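Local coordinates for protein fumarate reductase iron-sulfur subunit (Mycolicibacterium smegmatis, PDB 7D6V) that probably passes electrons from succinate oxidation through its three iron-sulfur clusters toward quinone, as the iron-sulfur subunit of the mycobacterial succinate dehydrogenase Sdh1, at residues B[208-213]-B[217-222]. Sequence-based numbering, arbitrary orientation.
Sequences CCTEVC and IKITDN. With F3S (Fe3-s4 cluster), chain G; SF4 (iron/sulfur cluster), chain F.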
loop_
_atom_site.group_PDB
_atom_site.type_symbol
_atom_site.label_atom_id
_atom_site.label_comp_id
_atom_site.label_asym_id
_atom_site.label_seq_id
_atom_site.Cartn_x
_atom_site.Cartn_y
_atom_site.Cartn_z
ATOM N N CYS B 208 2.701 16.423 -11.634
ATOM C CA CYS B 208 3.751 15.409 -11.706
ATOM C C CYS B 208 3.686 14.407 -10.569
ATOM O O CYS B 208 4.110 13.261 -10.740
ATOM C CB CYS B 208 5.133 16.060 -11.727
ATOM S SG CYS B 208 5.637 16.550 -13.365
ATOM N N CYS B 209 2.912 14.711 -9.535
ATOM C CA CYS B 209 2.695 13.740 -8.462
ATOM C C CYS B 209 1.868 12.532 -8.983
ATOM O O CYS B 209 2.381 11.416 -9.069
ATOM C CB CYS B 209 1.985 14.395 -7.276
ATOM S SG CYS B 209 0.268 14.860 -7.596
ATOM N N THR B 210 0.598 12.772 -9.326
ATOM C CA THR B 210 -0.264 11.841 -9.812
ATOM C C THR B 210 0.455 11.101 -10.749
ATOM O O THR B 210 0.129 10.030 -10.935
ATOM C CB THR B 210 -1.240 12.537 -10.717
ATOM O OG1 THR B 210 -2.075 13.242 -9.951
ATOM C CG2 THR B 210 -2.145 11.692 -11.350
ATOM N N GLU B 211 1.482 11.601 -11.346
ATOM C CA GLU B 211 2.016 10.692 -12.352
ATOM C C GLU B 211 2.988 9.657 -11.797
ATOM O O GLU B 211 3.354 8.731 -12.525
ATOM C CB GLU B 211 2.714 11.489 -13.455
ATOM C CG GLU B 211 1.832 12.518 -14.128
ATOM C CD GLU B 211 2.552 13.283 -15.216
ATOM O OE1 GLU B 211 3.618 12.819 -15.667
ATOM O OE2 GLU B 211 2.048 14.348 -15.627
ATOM N N VAL B 212 3.422 9.782 -10.545
ATOM C CA VAL B 212 4.364 8.838 -9.955
ATOM C C VAL B 212 3.696 7.866 -9.003
ATOM O O VAL B 212 4.366 6.949 -8.508
ATOM C CB VAL B 212 5.518 9.566 -9.239
ATOM C CG1 VAL B 212 6.276 10.449 -10.208
ATOM C CG2 VAL B 212 4.989 10.364 -8.068
ATOM N N CYS B 213 2.422 8.070 -8.695
ATOM C CA CYS B 213 1.731 7.204 -7.741
ATOM C C CYS B 213 1.606 5.739 -8.160
ATOM O O CYS B 213 0.938 5.432 -9.148
ATOM C CB CYS B 213 0.343 7.769 -7.423
ATOM S SG CYS B 213 -0.720 6.654 -6.478
ATOM N N ILE B 217 -3.679 6.751 -7.681
ATOM C CA ILE B 217 -4.627 7.674 -7.072
ATOM C C ILE B 217 -4.625 8.971 -7.869
ATOM O O ILE B 217 -3.562 9.506 -8.207
ATOM C CB ILE B 217 -4.275 7.924 -5.598
ATOM C CG1 ILE B 217 -4.125 6.598 -4.853
ATOM C CG2 ILE B 217 -5.330 8.796 -4.938
ATOM C CD1 ILE B 217 -3.602 6.743 -3.449
ATOM N N LYS B 218 -5.817 9.475 -8.182
ATOM C CA LYS B 218 -5.967 10.728 -8.920
ATOM C C LYS B 218 -5.779 11.894 -7.948
ATOM O O LYS B 218 -6.719 12.587 -7.560
ATOM C CB LYS B 218 -7.327 10.787 -9.598
ATOM C CG LYS B 218 -7.570 9.693 -10.616
ATOM C CD LYS B 218 -6.694 9.860 -11.833
ATOM C CE LYS B 218 -6.952 8.753 -12.833
ATOM N NZ LYS B 218 -8.312 8.870 -13.426
ATOM N N ILE B 219 -4.520 12.100 -7.556
ATOM C CA ILE B 219 -4.216 13.025 -6.466
ATOM C C ILE B 219 -4.650 14.442 -6.820
ATOM O O ILE B 219 -5.323 15.117 -6.035
ATOM C CB ILE B 219 -2.720 12.965 -6.113
ATOM C CG1 ILE B 219 -2.295 11.523 -5.834
ATOM C CG2 ILE B 219 -2.418 13.862 -4.929
ATOM C CD1 ILE B 219 -0.812 11.343 -5.671
ATOM N N THR B 220 -4.275 14.914 -8.007
ATOM C CA THR B 220 -4.569 16.294 -8.370
ATOM C C THR B 220 -6.052 16.491 -8.662
ATOM O O THR B 220 -6.667 17.446 -8.177
ATOM C CB THR B 220 -3.724 16.711 -9.570
ATOM O OG1 THR B 220 -2.364 16.324 -9.347
ATOM C CG2 THR B 220 -3.781 18.211 -9.766
ATOM N N ASP B 221 -6.647 15.591 -9.444
ATOM C CA ASP B 221 -8.012 15.804 -9.913
ATOM C C ASP B 221 -9.049 15.526 -8.831
ATOM O O ASP B 221 -10.083 16.200 -8.778
ATOM C CB ASP B 221 -8.286 14.939 -11.141
ATOM C CG ASP B 221 -7.800 15.578 -12.425
ATOM O OD1 ASP B 221 -7.179 16.657 -12.361
ATOM O OD2 ASP B 221 -8.042 15.000 -13.504
ATOM N N ASN B 222 -8.805 14.544 -7.966
ATOM C CA ASN B 222 -9.801 14.138 -6.986
ATOM C C ASN B 222 -9.577 14.731 -5.603
ATOM O O ASN B 222 -10.520 14.760 -4.806
ATOM C CB ASN B 222 -9.840 12.610 -6.871
ATOM C CG ASN B 222 -10.596 11.959 -8.007
ATOM O OD1 ASN B 222 -11.146 12.637 -8.869
ATOM N ND2 ASN B 222 -10.622 10.637 -8.016
HETATM FE FE1 F3S G . 2.992 18.219 -6.382
HETATM FE FE3 F3S G . 0.806 17.381 -7.699
HETATM FE FE4 F3S G . 0.793 19.877 -6.703
HETATM S S1 F3S G . 2.923 17.257 -8.381
HETATM S S2 F3S G . 2.969 20.480 -6.825
HETATM S S3 F3S G . 0.908 17.928 -5.464
HETATM S S4 F3S G . -0.222 19.199 -8.602
HETATM FE FE1 SF4 F . 2.083 9.611 -2.697
HETATM FE FE2 SF4 F . 0.475 7.505 -4.144
HETATM FE FE3 SF4 F . 0.596 7.503 -1.127
HETATM FE FE4 SF4 F . 3.036 6.746 -2.736
HETATM S S1 SF4 F . 1.013 6.071 -2.655
HETATM S S2 SF4 F . 2.620 8.178 -1.208
HETATM S S3 SF4 F . 2.499 8.179 -4.226
HETATM S S4 SF4 F . 0.059 8.936 -2.615
#
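I219 lies between C209 and C213: its CB sits 3.8 Å from C209 SG, while its CD1 reaches C213 CB at 4.1 Å. CG1 stands beside the backbone N (chi1 -53°) and the chain runs on extended, carrying CD1 to 4.0 Å from S4 of the 4Fe-4S cluster. C209 SG binds FE3 of the 3Fe-4S cluster at 2.6 Å, and C213 SG lies 2.8 Å from FE2 of the 4Fe-4S cluster. I217 packs its CG1 against C213 SG, and its backbone N-H points almost straight at that sulfur (N to SG 3.2 Å, 171°). At the polar edge T210 and T220 cross at about a right angle, their OG1 atoms hydrogen-bonded at 3.2 Å, where helix 219-235 begins. T220 OG1 also lies 3.5 Å from C209 SG, and the T220 side chain borders S4 of the 3Fe-4S cluster. Farther out, D221 forms a salt bridge with K207, and C208 a disulfide with C132 of the membrane anchor subunit. C209 serves one cluster and C213, followed by P214, the other, a swap as in bacterial dicluster ferredoxins. The N-H bond to C213 SG may draw charge from the sulfur and so could raise the 4Fe-4S potential, while the I219 side chain lies between the two clusters.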